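Local coordinates for protein octopine dehydrogenase (Pecten maximus, PDB 3IQD) that catalyses the reductive condensation of L-arginine with pyruvate, using NADH, to form D-octopine, as well as the reverse oxidation, at residues V31-A36 with E96-A101; E50-V55 with G154-V159; L115-G120 with M138-T143; L144-R149 with L160-V165. All coordinates share one frame; numbering follows the deposited sequence.

Interaction 1: residues V31-A36 with E96-A101; sequences VLTLFA and EGYFQA. With NAI (1,4-dihydronicotinamide adenine dinucleotide), chain B.
At the adenine end of the Rossmann-type NADH site, Leu34, in the loop after strand 27-32, lies against Tyr98 of helix 95-102. The two side chains run past each other in opposite directions, and Leu34 CD1 sits over one face of the phenol ring as a CH-pi contact, 3.9 Å from the centroid. The same methyl reaches Ala101 CB at 3.8 Å. At the far end of the ring, Tyr98 OH accepts a weak bond from Leu34 N (3.5 Å, 163°), while Thr33 CA lies at the ring edge. With chi1 at -173°, the Phe35 ring swings away from the helix and lays a face on the cofactor, CD1 coming within 3.6 Å of NAI C6A. With a serine here the adenine would probably lose the ring that covers it and be less firmly positioned. Thr33 OG1 is hydrogen-bonded to Glu38, next to the cofactor. Behind the contact, Leu32 and Tyr98 both rest on strand 3-8, while Ala101 touches Pro76 of helix 76-80.

Interaction 2: residues E50-V55 with G154-V159; sequences ELTVIV and GRKVEV
Ile54 carries CG1 anti to its carbonyl carbon (chi1 -72°), and Lys156 carries CG anti to its backbone N (chi1 -166°), a pair of torsions that brings Ile54 CD1 onto the aliphatic stem of the lysine, 3.7 Å from CG. An alanine in place of Lys156 would probably strip this cover from the isoleucine and open a gap beside CD1. Ile54 CG2 leans instead on Glu158 CG, whose carboxylate reaches Asn56. On the other face Val53 CG2 lies alongside Val157 CG1 at 3.7 Å, and Val53 CG1 meets Val159 CG2. Strands 51-55 and 156-159 run parallel, their axes 19° apart. The backbone bonds are Thr52 N to Arg155 O (2.9 Å), Val157 N to Thr52 O, Ile54 N to Val157 O and Val159 N to Ile54 O. Main-chain bonds thus fix the register, while the faces differ: Val53, Val55, Val157 and Val159 form an aliphatic face turned to helix 12-22, and Thr52, Ile54, Lys156 and Glu158 form one that carries the polar and charged ends.

Interaction 3: residues L115-G120 with M138-T143; sequences LPSQAG and MMSFET. With AG2 (agmatine), chain C; NAI (1,4-dihydronicotinamide adenine dinucleotide), chain B.
Ser117 and Ser140 join hydroxyls where the loop following strand 111-114 of the Rossmann-type domain passes the end of strand 137-141. Ser117 OG donates to Ser140 OG at 2.8 Å, and Ser140 OG is also hydrogen-bonded to Glu122, so this buried pair of hydroxyls has a carboxylate behind it. Ser117 also uses its backbone: N reaches Phe141 O in a weak bond of 3.3 Å. A chi1 of -165° swings the Leu115 side chain off opposite its amide nitrogen and puts CD1 over a face of the Phe141 ring, 3.7 Å from the centroid; Phe194 meets that ring edge-to-face. Between these contacts the peptide before Pro116 is cis. The proline ring packs with CB 3.7 Å from Thr143 C and turns CD to the nicotinamide ribose, 3.3 Å from NAI O4D. The contact thus holds together two walls of the active site: Gln118 and Thr143 bind pyruvate, and Glu142 and Thr143 line the agmatine pocket. Thr143 CB lies against the agmatine chain, 3.5 Å from agmatine CG. Farther out, the backbone amide of Ala167 holds Glu142 OE2, leaving Glu142 OE1 turned to the guanidinium group, 2.8 Å from agmatine NH2.

Interaction 4: residues L144-R149 with L160-V165; sequences LPWACR and LGTKSV. With NAI (1,4-dihydronicotinamide adenine dinucleotide), chain B.
Leu160 and Ala147 bury the most surface in this contact. Leu160 and Gly161 both face Ala147, a classic beta bulge: Ala147 O takes Leu160 N at 2.7 Å and, more weakly, Gly161 N at 3.4 Å. Ala147 N in turn donates to Gly161 O at 2.7 Å, so the alanine's peptide groups are gripped by three bonds. With CG anti to its carbonyl carbon (chi1 -65°), Leu160 swings CD2 across the Ala147 carbonyl to lie 3.9 Å from Cys148 CA. Beyond the bulge the strands continue as an antiparallel pair. Trp146 stands opposite Thr162, and Thr162 CB comes to the edge of the indole, 3.6 Å from CD1, while Pro145 CG covers part of one indole face. Lys163 N closes the pairing on Pro145 O in an almost straight bond (171°). The same segment reaches the cofactor: Leu144 CB lies 3.5 Å from NAI C6N, and the carboxamide N7N of NAI donates weakly to the carbonyl oxygen of Cys148, a residue that binds NAD(+). Strand 146-150 pairs along one edge first with 161-171 and then, past the corner at Leu160, with 156-159, while helix 12-22 receives Trp146 on Thr16 and Leu20, and Cys148 on Asn12 and Thr16.

In the fold
The four contacts differ in depth and in chemistry. Interaction 3, whose centre lies about 5 Å from that of the chain, is the buried one and mixes paired hydroxyls with a ring face; the other three are only partly buried. Interaction 1 relies on apolar packing and a single weak bond, whereas interactions 2 and 4 are built on strand pairing, parallel in one and antiparallel in the other. Those two meet directly, strand 156-159 of interaction 2 lying beside strand 146-150 of interaction 4. Interactions 3 and 4 also touch, through Leu115 with Pro145 and Thr143 with Lys163. Interactions 1, 3 and 4 follow NADH from adenine to nicotinamide; interaction 2 makes no contact with it.

Interaction 1: residues V31-A36 with E96-A101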
# COMPACT_ATOMS: atom_id res chain seq x y z
N VAL A 31 -2.07 -20.60 2.62
CA VAL A 31 -2.06 -19.40 3.44
C VAL A 31 -0.85 -19.42 4.37
O VAL A 31 -0.66 -20.37 5.13
CB VAL A 31 -3.36 -19.26 4.27
CG1 VAL A 31 -3.34 -17.99 5.11
CG2 VAL A 31 -4.58 -19.24 3.36
N LEU A 32 -0.02 -18.39 4.27
CA LEU A 32 1.09 -18.20 5.21
C LEU A 32 0.82 -17.04 6.15
O LEU A 32 0.48 -15.93 5.72
CB LEU A 32 2.42 -17.99 4.47
CG LEU A 32 3.68 -17.84 5.33
CD1 LEU A 32 3.97 -19.11 6.13
CD2 LEU A 32 4.89 -17.47 4.48
N THR A 33 0.97 -17.30 7.44
CA THR A 33 0.92 -16.24 8.44
C THR A 33 1.94 -16.52 9.54
O THR A 33 1.92 -17.59 10.16
CB THR A 33 -0.51 -16.00 9.00
OG1 THR A 33 -0.44 -15.29 10.24
CG2 THR A 33 -1.25 -17.30 9.21
N LEU A 34 2.84 -15.56 9.76
CA LEU A 34 3.92 -15.72 10.73
C LEU A 34 3.63 -15.01 12.05
O LEU A 34 4.49 -14.98 12.94
CB LEU A 34 5.24 -15.20 10.17
CG LEU A 34 5.68 -15.62 8.76
CD1 LEU A 34 6.64 -14.58 8.21
CD2 LEU A 34 6.29 -17.02 8.74
N PHE A 35 2.43 -14.43 12.18
CA PHE A 35 2.03 -13.77 13.42
C PHE A 35 1.75 -14.79 14.52
O PHE A 35 0.64 -15.32 14.63
CB PHE A 35 0.82 -12.85 13.19
CG PHE A 35 0.47 -12.00 14.39
CD1 PHE A 35 1.46 -11.49 15.23
CD2 PHE A 35 -0.86 -11.69 14.66
CE1 PHE A 35 1.13 -10.70 16.34
CE2 PHE A 35 -1.21 -10.90 15.77
CZ PHE A 35 -0.21 -10.40 16.60
N ALA A 36 2.78 -15.05 15.33
CA ALA A 36 2.71 -16.05 16.39
C ALA A 36 2.08 -17.34 15.88
O ALA A 36 2.62 -17.96 14.96
CB ALA A 36 1.97 -15.49 17.61
N GLU A 96 8.65 -7.15 6.16
CA GLU A 96 10.01 -7.61 6.46
C GLU A 96 10.05 -9.09 6.82
O GLU A 96 10.86 -9.85 6.28
CB GLU A 96 10.61 -6.77 7.60
CG GLU A 96 12.06 -7.09 7.94
CD GLU A 96 12.63 -6.14 8.98
OE1 GLU A 96 12.63 -6.50 10.17
OE2 GLU A 96 13.05 -5.03 8.61
N GLY A 97 9.16 -9.51 7.71
CA GLY A 97 9.10 -10.88 8.19
C GLY A 97 8.82 -11.92 7.12
O GLY A 97 9.41 -13.00 7.14
N TYR A 98 7.93 -11.58 6.19
CA TYR A 98 7.58 -12.49 5.09
C TYR A 98 8.70 -12.61 4.08
O TYR A 98 9.01 -13.72 3.63
CB TYR A 98 6.26 -12.09 4.41
CG TYR A 98 5.09 -12.27 5.33
CD1 TYR A 98 4.57 -13.54 5.58
CD2 TYR A 98 4.51 -11.18 5.98
CE1 TYR A 98 3.49 -13.72 6.46
CE2 TYR A 98 3.44 -11.35 6.85
CZ TYR A 98 2.94 -12.62 7.09
OH TYR A 98 1.88 -12.78 7.95
N PHE A 99 9.32 -11.48 3.73
CA PHE A 99 10.49 -11.49 2.84
C PHE A 99 11.62 -12.36 3.41
O PHE A 99 12.24 -13.12 2.68
CB PHE A 99 10.99 -10.07 2.57
CG PHE A 99 10.11 -9.28 1.63
CD1 PHE A 99 9.71 -9.81 0.41
CD2 PHE A 99 9.72 -7.99 1.96
CE1 PHE A 99 8.91 -9.06 -0.46
CE2 PHE A 99 8.92 -7.24 1.10
CZ PHE A 99 8.51 -7.78 -0.11
N GLN A 100 11.86 -12.24 4.72
CA GLN A 100 12.87 -13.05 5.42
C GLN A 100 12.53 -14.54 5.43
O GLN A 100 13.40 -15.39 5.24
CB GLN A 100 13.10 -12.52 6.84
CG GLN A 100 14.05 -11.32 6.91
CD GLN A 100 14.07 -10.61 8.28
OE1 GLN A 100 14.48 -9.45 8.38
NE2 GLN A 100 13.64 -11.30 9.34
N ALA A 101 11.25 -14.86 5.63
CA ALA A 101 10.78 -16.25 5.67
C ALA A 101 10.79 -16.93 4.30
O ALA A 101 11.11 -18.11 4.18
CB ALA A 101 9.40 -16.34 6.31
PA NAI B . -5.31 -6.10 8.98
O1A NAI B . -5.13 -5.05 10.00
O2A NAI B . -6.64 -6.74 9.04
O5B NAI B . -4.16 -7.20 9.17
C5B NAI B . -3.87 -7.76 10.42
C4B NAI B . -2.79 -8.80 10.16
O4B NAI B . -1.50 -8.23 10.26
C3B NAI B . -2.81 -9.95 11.15
O3B NAI B . -3.70 -10.95 10.74
C2B NAI B . -1.38 -10.42 11.11
O2B NAI B . -1.22 -11.40 10.11
C1B NAI B . -0.58 -9.17 10.76
N9A NAI B . 0.06 -8.65 11.99
C8A NAI B . -0.50 -7.83 12.94
N7A NAI B . 0.41 -7.60 13.91
C5A NAI B . 1.55 -8.26 13.60
C6A NAI B . 2.79 -8.35 14.23
N6A NAI B . 3.12 -7.44 15.14
N1A NAI B . 3.79 -9.12 13.66
C2A NAI B . 3.57 -9.77 12.46
N3A NAI B . 2.33 -9.67 11.83
C4A NAI B . 1.34 -8.92 12.39
O3 NAI B . -5.01 -5.51 7.51
PN NAI B . -6.07 -5.60 6.30
O1N NAI B . -7.36 -5.08 6.76
O2N NAI B . -6.03 -6.96 5.67
O5D NAI B . -5.43 -4.54 5.28
C5D NAI B . -4.19 -4.81 4.66
C4D NAI B . -3.59 -3.50 4.15
O4D NAI B . -4.46 -2.93 3.19
C3D NAI B . -3.42 -2.50 5.28
O3D NAI B . -2.15 -1.91 5.15
C2D NAI B . -4.50 -1.46 5.06
O2D NAI B . -4.01 -0.16 5.32
C1D NAI B . -4.87 -1.63 3.58
N1N NAI B . -6.31 -1.43 3.30
C2N NAI B . -7.30 -1.98 4.07
C3N NAI B . -8.65 -1.76 3.77
C7N NAI B . -9.70 -2.72 4.27
O7N NAI B . -9.36 -3.72 5.21
N7N NAI B . -10.95 -2.60 3.82
C4N NAI B . -8.98 -0.97 2.67
C5N NAI B . -7.97 -0.41 1.88
C6N NAI B . -6.64 -0.65 2.21

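Interaction 2: residues E50-V55 with G154-V159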
# COMPACT_ATOMS: atom_id res chain seq x y z
N GLU A 50 -15.80 -24.59 4.83
CA GLU A 50 -15.21 -23.72 3.81
C GLU A 50 -15.20 -22.27 4.28
O GLU A 50 -16.09 -21.84 5.03
CB GLU A 50 -15.98 -23.84 2.49
CG GLU A 50 -15.62 -25.07 1.67
CD GLU A 50 -16.46 -25.20 0.41
OE1 GLU A 50 -17.71 -25.13 0.52
OE2 GLU A 50 -15.88 -25.39 -0.68
N LEU A 51 -14.18 -21.54 3.85
CA LEU A 51 -14.06 -20.12 4.13
C LEU A 51 -15.11 -19.36 3.31
O LEU A 51 -15.22 -19.55 2.10
CB LEU A 51 -12.64 -19.63 3.79
CG LEU A 51 -12.27 -18.17 4.03
CD1 LEU A 51 -12.39 -17.80 5.50
CD2 LEU A 51 -10.87 -17.87 3.52
N THR A 52 -15.87 -18.50 3.99
CA THR A 52 -16.98 -17.79 3.35
C THR A 52 -16.71 -16.30 3.15
O THR A 52 -16.33 -15.59 4.09
CB THR A 52 -18.28 -17.99 4.16
OG1 THR A 52 -18.39 -19.37 4.55
CG2 THR A 52 -19.51 -17.59 3.33
N VAL A 53 -16.92 -15.83 1.92
CA VAL A 53 -16.81 -14.41 1.59
C VAL A 53 -18.17 -13.85 1.14
O VAL A 53 -18.75 -14.33 0.16
CB VAL A 53 -15.77 -14.15 0.47
CG1 VAL A 53 -15.60 -12.66 0.25
CG2 VAL A 53 -14.44 -14.78 0.82
N ILE A 54 -18.66 -12.86 1.87
CA ILE A 54 -19.89 -12.16 1.49
C ILE A 54 -19.53 -10.92 0.67
O ILE A 54 -18.82 -10.04 1.15
CB ILE A 54 -20.76 -11.77 2.72
CG1 ILE A 54 -21.41 -13.00 3.33
CG2 ILE A 54 -21.85 -10.77 2.33
CD1 ILE A 54 -20.64 -13.58 4.49
N VAL A 55 -20.00 -10.87 -0.57
CA VAL A 55 -19.70 -9.75 -1.44
C VAL A 55 -20.94 -8.89 -1.64
O VAL A 55 -21.96 -9.35 -2.15
CB VAL A 55 -19.12 -10.23 -2.81
CG1 VAL A 55 -18.75 -9.04 -3.69
CG2 VAL A 55 -17.91 -11.12 -2.61
N GLY A 154 -11.19 -16.71 10.80
CA GLY A 154 -10.94 -18.02 10.23
C GLY A 154 -11.96 -18.52 9.22
O GLY A 154 -11.63 -19.37 8.38
N ARG A 155 -13.19 -18.01 9.28
CA ARG A 155 -14.27 -18.63 8.52
C ARG A 155 -15.25 -17.72 7.78
O ARG A 155 -15.98 -18.19 6.91
CB ARG A 155 -15.01 -19.66 9.37
CG ARG A 155 -15.48 -19.17 10.73
CD ARG A 155 -15.55 -20.29 11.77
NE ARG A 155 -15.94 -21.59 11.21
CZ ARG A 155 -17.18 -21.91 10.82
NH1 ARG A 155 -18.17 -21.04 10.91
NH2 ARG A 155 -17.42 -23.12 10.34
N LYS A 156 -15.26 -16.42 8.10
CA LYS A 156 -16.18 -15.49 7.43
C LYS A 156 -15.66 -14.05 7.30
O LYS A 156 -15.23 -13.44 8.29
CB LYS A 156 -17.57 -15.53 8.10
CG LYS A 156 -18.69 -14.86 7.30
CD LYS A 156 -20.00 -14.81 8.08
CE LYS A 156 -21.01 -15.87 7.62
NZ LYS A 156 -20.52 -17.28 7.76
N VAL A 157 -15.71 -13.52 6.08
CA VAL A 157 -15.30 -12.14 5.79
C VAL A 157 -16.32 -11.46 4.87
O VAL A 157 -16.94 -12.11 4.02
CB VAL A 157 -13.85 -12.09 5.22
CG1 VAL A 157 -13.76 -12.78 3.85
CG2 VAL A 157 -13.32 -10.66 5.14
N GLU A 158 -16.51 -10.15 5.04
CA GLU A 158 -17.45 -9.39 4.22
C GLU A 158 -16.72 -8.36 3.36
O GLU A 158 -15.84 -7.64 3.84
CB GLU A 158 -18.50 -8.70 5.10
CG GLU A 158 -19.64 -8.05 4.32
CD GLU A 158 -20.70 -7.39 5.20
OE1 GLU A 158 -20.41 -7.05 6.36
OE2 GLU A 158 -21.84 -7.21 4.71
N VAL A 159 -17.08 -8.31 2.07
CA VAL A 159 -16.66 -7.25 1.17
C VAL A 159 -17.79 -6.22 1.16
O VAL A 159 -18.89 -6.49 0.66
CB VAL A 159 -16.37 -7.78 -0.26
CG1 VAL A 159 -16.07 -6.65 -1.24
CG2 VAL A 159 -15.23 -8.77 -0.25

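Interaction 3: residues L115-G120 with M138-T143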
# COMPACT_ATOMS: atom_id res chain seq x y z
N LEU A 115 -0.05 -6.44 -2.08
CA LEU A 115 -1.48 -6.14 -2.21
C LEU A 115 -2.07 -5.69 -0.87
O LEU A 115 -2.66 -6.50 -0.15
CB LEU A 115 -2.23 -7.36 -2.75
CG LEU A 115 -3.64 -7.20 -3.30
CD1 LEU A 115 -3.61 -6.70 -4.72
CD2 LEU A 115 -4.40 -8.52 -3.23
N PRO A 116 -1.90 -4.40 -0.52
CA PRO A 116 -1.15 -3.38 -1.23
C PRO A 116 0.33 -3.40 -0.87
O PRO A 116 0.73 -4.10 0.06
CB PRO A 116 -1.79 -2.09 -0.73
CG PRO A 116 -2.15 -2.39 0.66
CD PRO A 116 -2.50 -3.85 0.71
N SER A 117 1.13 -2.65 -1.61
CA SER A 117 2.57 -2.57 -1.39
C SER A 117 2.93 -1.62 -0.28
O SER A 117 3.75 -1.93 0.59
CB SER A 117 3.27 -2.11 -2.66
OG SER A 117 3.68 -3.22 -3.42
N GLN A 118 2.30 -0.44 -0.31
CA GLN A 118 2.82 0.77 0.34
C GLN A 118 4.16 1.12 -0.31
O GLN A 118 4.64 0.40 -1.18
CB GLN A 118 2.89 0.60 1.86
CG GLN A 118 1.52 0.43 2.52
CD GLN A 118 0.67 1.68 2.42
OE1 GLN A 118 1.03 2.75 2.95
NE2 GLN A 118 -0.47 1.57 1.74
N ALA A 119 4.76 2.23 0.10
CA ALA A 119 5.99 2.69 -0.54
C ALA A 119 7.22 1.91 -0.04
O ALA A 119 7.27 1.50 1.12
CB ALA A 119 6.17 4.18 -0.33
N GLY A 120 8.18 1.69 -0.93
CA GLY A 120 9.45 1.05 -0.57
C GLY A 120 9.44 -0.46 -0.56
O GLY A 120 10.41 -1.09 -0.14
N MET A 138 8.45 -8.34 -9.25
CA MET A 138 7.85 -7.65 -8.11
C MET A 138 6.68 -6.79 -8.56
O MET A 138 6.86 -5.85 -9.35
CB MET A 138 8.92 -6.83 -7.39
CG MET A 138 10.08 -7.66 -6.88
SD MET A 138 11.42 -6.69 -6.21
CE MET A 138 12.26 -6.14 -7.70
N MET A 139 5.49 -7.11 -8.08
CA MET A 139 4.26 -6.43 -8.49
C MET A 139 3.71 -5.58 -7.35
O MET A 139 3.50 -6.08 -6.24
CB MET A 139 3.22 -7.45 -8.93
CG MET A 139 2.18 -6.94 -9.91
SD MET A 139 1.13 -8.28 -10.47
CE MET A 139 0.11 -7.45 -11.68
N SER A 140 3.46 -4.30 -7.62
CA SER A 140 3.01 -3.38 -6.58
C SER A 140 1.63 -2.80 -6.89
O SER A 140 1.47 -2.07 -7.87
CB SER A 140 4.02 -2.25 -6.39
OG SER A 140 5.20 -2.74 -5.76
N PHE A 141 0.65 -3.13 -6.05
CA PHE A 141 -0.72 -2.63 -6.21
C PHE A 141 -0.96 -1.40 -5.36
O PHE A 141 -0.54 -1.35 -4.20
CB PHE A 141 -1.74 -3.71 -5.84
CG PHE A 141 -2.00 -4.70 -6.94
CD1 PHE A 141 -1.17 -5.81 -7.11
CD2 PHE A 141 -3.09 -4.53 -7.80
CE1 PHE A 141 -1.42 -6.73 -8.14
CE2 PHE A 141 -3.34 -5.45 -8.83
CZ PHE A 141 -2.51 -6.55 -9.00
N GLU A 142 -1.65 -0.41 -5.94
CA GLU A 142 -1.86 0.91 -5.31
C GLU A 142 -2.53 0.86 -3.92
O GLU A 142 -2.06 1.49 -2.98
CB GLU A 142 -2.60 1.86 -6.26
CG GLU A 142 -3.86 1.29 -6.92
CD GLU A 142 -4.57 2.29 -7.85
OE1 GLU A 142 -4.21 3.48 -7.86
OE2 GLU A 142 -5.49 1.86 -8.58
N THR A 143 -3.63 0.11 -3.82
CA THR A 143 -4.38 -0.05 -2.58
C THR A 143 -5.00 -1.46 -2.55
O THR A 143 -4.73 -2.27 -3.43
CB THR A 143 -5.45 1.07 -2.40
OG1 THR A 143 -6.03 0.99 -1.09
CG2 THR A 143 -6.55 0.99 -3.44
N AG2 C . -4.99 4.92 1.75
CA AG2 C . -4.95 4.22 0.44
CB AG2 C . -5.59 5.09 -0.64
CG AG2 C . -5.43 4.56 -2.06
CD AG2 C . -4.17 5.10 -2.72
NE AG2 C . -4.39 5.45 -4.13
CZ AG2 C . -3.45 5.41 -5.07
NH1 AG2 C . -2.22 5.03 -4.78
NH2 AG2 C . -3.76 5.75 -6.32
PA NAI B . -5.31 -6.10 8.98
O1A NAI B . -5.13 -5.05 10.00
O2A NAI B . -6.64 -6.74 9.04
O5B NAI B . -4.16 -7.20 9.17
C5B NAI B . -3.87 -7.76 10.42
C4B NAI B . -2.79 -8.80 10.16
O4B NAI B . -1.50 -8.23 10.26
C3B NAI B . -2.81 -9.95 11.15
O3B NAI B . -3.70 -10.95 10.74
C2B NAI B . -1.38 -10.42 11.11
O2B NAI B . -1.22 -11.40 10.11
C1B NAI B . -0.58 -9.17 10.76
N9A NAI B . 0.06 -8.65 11.99
C8A NAI B . -0.50 -7.83 12.94
N7A NAI B . 0.41 -7.60 13.91
C5A NAI B . 1.55 -8.26 13.60
C6A NAI B . 2.79 -8.35 14.23
N6A NAI B . 3.12 -7.44 15.14
N1A NAI B . 3.79 -9.12 13.66
C2A NAI B . 3.57 -9.77 12.46
N3A NAI B . 2.33 -9.67 11.83
C4A NAI B . 1.34 -8.92 12.39
O3 NAI B . -5.01 -5.51 7.51
PN NAI B . -6.07 -5.60 6.30
O1N NAI B . -7.36 -5.08 6.76
O2N NAI B . -6.03 -6.96 5.67
O5D NAI B . -5.43 -4.54 5.28
C5D NAI B . -4.19 -4.81 4.66
C4D NAI B . -3.59 -3.50 4.15
O4D NAI B . -4.46 -2.93 3.19
C3D NAI B . -3.42 -2.50 5.28
O3D NAI B . -2.15 -1.91 5.15
C2D NAI B . -4.50 -1.46 5.06
O2D NAI B . -4.01 -0.16 5.32
C1D NAI B . -4.87 -1.63 3.58
N1N NAI B . -6.31 -1.43 3.30
C2N NAI B . -7.30 -1.98 4.07
C3N NAI B . -8.65 -1.76 3.77
C7N NAI B . -9.70 -2.72 4.27
O7N NAI B . -9.36 -3.72 5.21
N7N NAI B . -10.95 -2.60 3.82
C4N NAI B . -8.98 -0.97 2.67
C5N NAI B . -7.97 -0.41 1.88
C6N NAI B . -6.64 -0.65 2.21

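Interaction 4: residues L144-R149 with L160-V165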
# COMPACT_ATOMS: atom_id res chain seq x y z
N LEU A 144 -5.81 -1.75 -1.54
CA LEU A 144 -6.50 -3.03 -1.47
C LEU A 144 -7.73 -3.02 -2.38
O LEU A 144 -8.53 -2.08 -2.33
CB LEU A 144 -6.89 -3.36 -0.02
CG LEU A 144 -7.36 -4.78 0.30
CD1 LEU A 144 -6.19 -5.77 0.33
CD2 LEU A 144 -8.10 -4.80 1.62
N PRO A 145 -7.87 -4.06 -3.23
CA PRO A 145 -9.01 -4.20 -4.15
C PRO A 145 -10.39 -3.99 -3.52
O PRO A 145 -11.30 -3.45 -4.17
CB PRO A 145 -8.88 -5.64 -4.67
CG PRO A 145 -7.71 -6.26 -3.94
CD PRO A 145 -6.89 -5.15 -3.41
N TRP A 146 -10.54 -4.39 -2.26
CA TRP A 146 -11.85 -4.35 -1.60
C TRP A 146 -11.84 -3.49 -0.36
O TRP A 146 -10.78 -3.22 0.22
CB TRP A 146 -12.30 -5.76 -1.21
CG TRP A 146 -11.84 -6.83 -2.14
CD1 TRP A 146 -12.47 -7.24 -3.28
CD2 TRP A 146 -10.65 -7.61 -2.03
NE1 TRP A 146 -11.74 -8.24 -3.89
CE2 TRP A 146 -10.62 -8.49 -3.14
CE3 TRP A 146 -9.61 -7.66 -1.10
CZ2 TRP A 146 -9.59 -9.40 -3.34
CZ3 TRP A 146 -8.58 -8.57 -1.29
CH2 TRP A 146 -8.58 -9.43 -2.41
N ALA A 147 -13.02 -3.05 0.04
CA ALA A 147 -13.26 -2.58 1.39
C ALA A 147 -13.86 -3.79 2.10
O ALA A 147 -14.98 -4.21 1.79
CB ALA A 147 -14.23 -1.40 1.40
N CYS A 148 -13.10 -4.36 3.03
CA CYS A 148 -13.51 -5.62 3.67
C CYS A 148 -13.30 -5.67 5.19
O CYS A 148 -12.45 -4.97 5.74
CB CYS A 148 -12.82 -6.81 3.00
SG CYS A 148 -11.03 -6.67 2.88
N ARG A 149 -14.10 -6.50 5.85
CA ARG A 149 -13.96 -6.74 7.28
C ARG A 149 -14.29 -8.20 7.63
O ARG A 149 -15.25 -8.77 7.12
CB ARG A 149 -14.84 -5.78 8.08
CG ARG A 149 -14.48 -5.69 9.55
CD ARG A 149 -14.30 -4.25 9.99
NE ARG A 149 -15.55 -3.62 10.42
CZ ARG A 149 -15.82 -2.32 10.34
NH1 ARG A 149 -14.92 -1.48 9.82
NH2 ARG A 149 -16.99 -1.85 10.76
N LEU A 160 -17.53 -5.05 1.75
CA LEU A 160 -18.51 -3.96 1.79
C LEU A 160 -18.61 -3.29 0.42
O LEU A 160 -19.66 -2.74 0.06
CB LEU A 160 -18.13 -2.90 2.84
CG LEU A 160 -18.09 -3.18 4.35
CD1 LEU A 160 -19.27 -4.03 4.84
CD2 LEU A 160 -16.76 -3.79 4.78
N GLY A 161 -17.51 -3.33 -0.32
CA GLY A 161 -17.42 -2.75 -1.65
C GLY A 161 -16.13 -3.17 -2.31
O GLY A 161 -15.14 -3.44 -1.62
N THR A 162 -16.13 -3.24 -3.63
CA THR A 162 -14.94 -3.64 -4.37
C THR A 162 -14.65 -2.68 -5.54
O THR A 162 -15.53 -2.39 -6.33
CB THR A 162 -14.99 -5.14 -4.81
OG1 THR A 162 -14.26 -5.32 -6.03
CG2 THR A 162 -16.43 -5.62 -5.00
N LYS A 163 -13.41 -2.21 -5.61
CA LYS A 163 -13.02 -1.13 -6.53
C LYS A 163 -13.25 -1.46 -8.01
O LYS A 163 -13.12 -2.61 -8.41
CB LYS A 163 -11.58 -0.68 -6.29
CG LYS A 163 -11.40 0.10 -4.98
CD LYS A 163 -10.16 0.98 -5.00
CE LYS A 163 -10.20 2.00 -3.87
NZ LYS A 163 -11.20 3.09 -4.10
N SER A 164 -13.60 -0.45 -8.79
CA SER A 164 -13.93 -0.65 -10.20
C SER A 164 -12.66 -0.90 -11.00
O SER A 164 -12.60 -1.83 -11.82
CB SER A 164 -14.67 0.57 -10.77
OG SER A 164 -16.00 0.64 -10.27
N VAL A 165 -11.66 -0.06 -10.77
CA VAL A 165 -10.37 -0.20 -11.42
C VAL A 165 -9.27 -0.18 -10.36
O VAL A 165 -9.46 0.39 -9.29
CB VAL A 165 -10.11 0.91 -12.48
CG1 VAL A 165 -11.01 0.71 -13.69
CG2 VAL A 165 -10.30 2.30 -11.89
PA NAI B . -5.31 -6.10 8.98
O1A NAI B . -5.13 -5.05 10.00
O2A NAI B . -6.64 -6.74 9.04
O5B NAI B . -4.16 -7.20 9.17
C5B NAI B . -3.87 -7.76 10.42
C4B NAI B . -2.79 -8.80 10.16
O4B NAI B . -1.50 -8.23 10.26
C3B NAI B . -2.81 -9.95 11.15
O3B NAI B . -3.70 -10.95 10.74
C2B NAI B . -1.38 -10.42 11.11
O2B NAI B . -1.22 -11.40 10.11
C1B NAI B . -0.58 -9.17 10.76
N9A NAI B . 0.06 -8.65 11.99
C8A NAI B . -0.50 -7.83 12.94
N7A NAI B . 0.41 -7.60 13.91
C5A NAI B . 1.55 -8.26 13.60
C6A NAI B . 2.79 -8.35 14.23
N6A NAI B . 3.12 -7.44 15.14
N1A NAI B . 3.79 -9.12 13.66
C2A NAI B . 3.57 -9.77 12.46
N3A NAI B . 2.33 -9.67 11.83
C4A NAI B . 1.34 -8.92 12.39
O3 NAI B . -5.01 -5.51 7.51
PN NAI B . -6.07 -5.60 6.30
O1N NAI B . -7.36 -5.08 6.76
O2N NAI B . -6.03 -6.96 5.67
O5D NAI B . -5.43 -4.54 5.28
C5D NAI B . -4.19 -4.81 4.66
C4D NAI B . -3.59 -3.50 4.15
O4D NAI B . -4.46 -2.93 3.19
C3D NAI B . -3.42 -2.50 5.28
O3D NAI B . -2.15 -1.91 5.15
C2D NAI B . -4.50 -1.46 5.06
O2D NAI B . -4.01 -0.16 5.32
C1D NAI B . -4.87 -1.63 3.58
N1N NAI B . -6.31 -1.43 3.30
C2N NAI B . -7.30 -1.98 4.07
C3N NAI B . -8.65 -1.76 3.77
C7N NAI B . -9.70 -2.72 4.27
O7N NAI B . -9.36 -3.72 5.21
N7N NAI B . -10.95 -2.60 3.82
C4N NAI B . -8.98 -0.97 2.67
C5N NAI B . -7.97 -0.41 1.88
C6N NAI B . -6.64 -0.65 2.21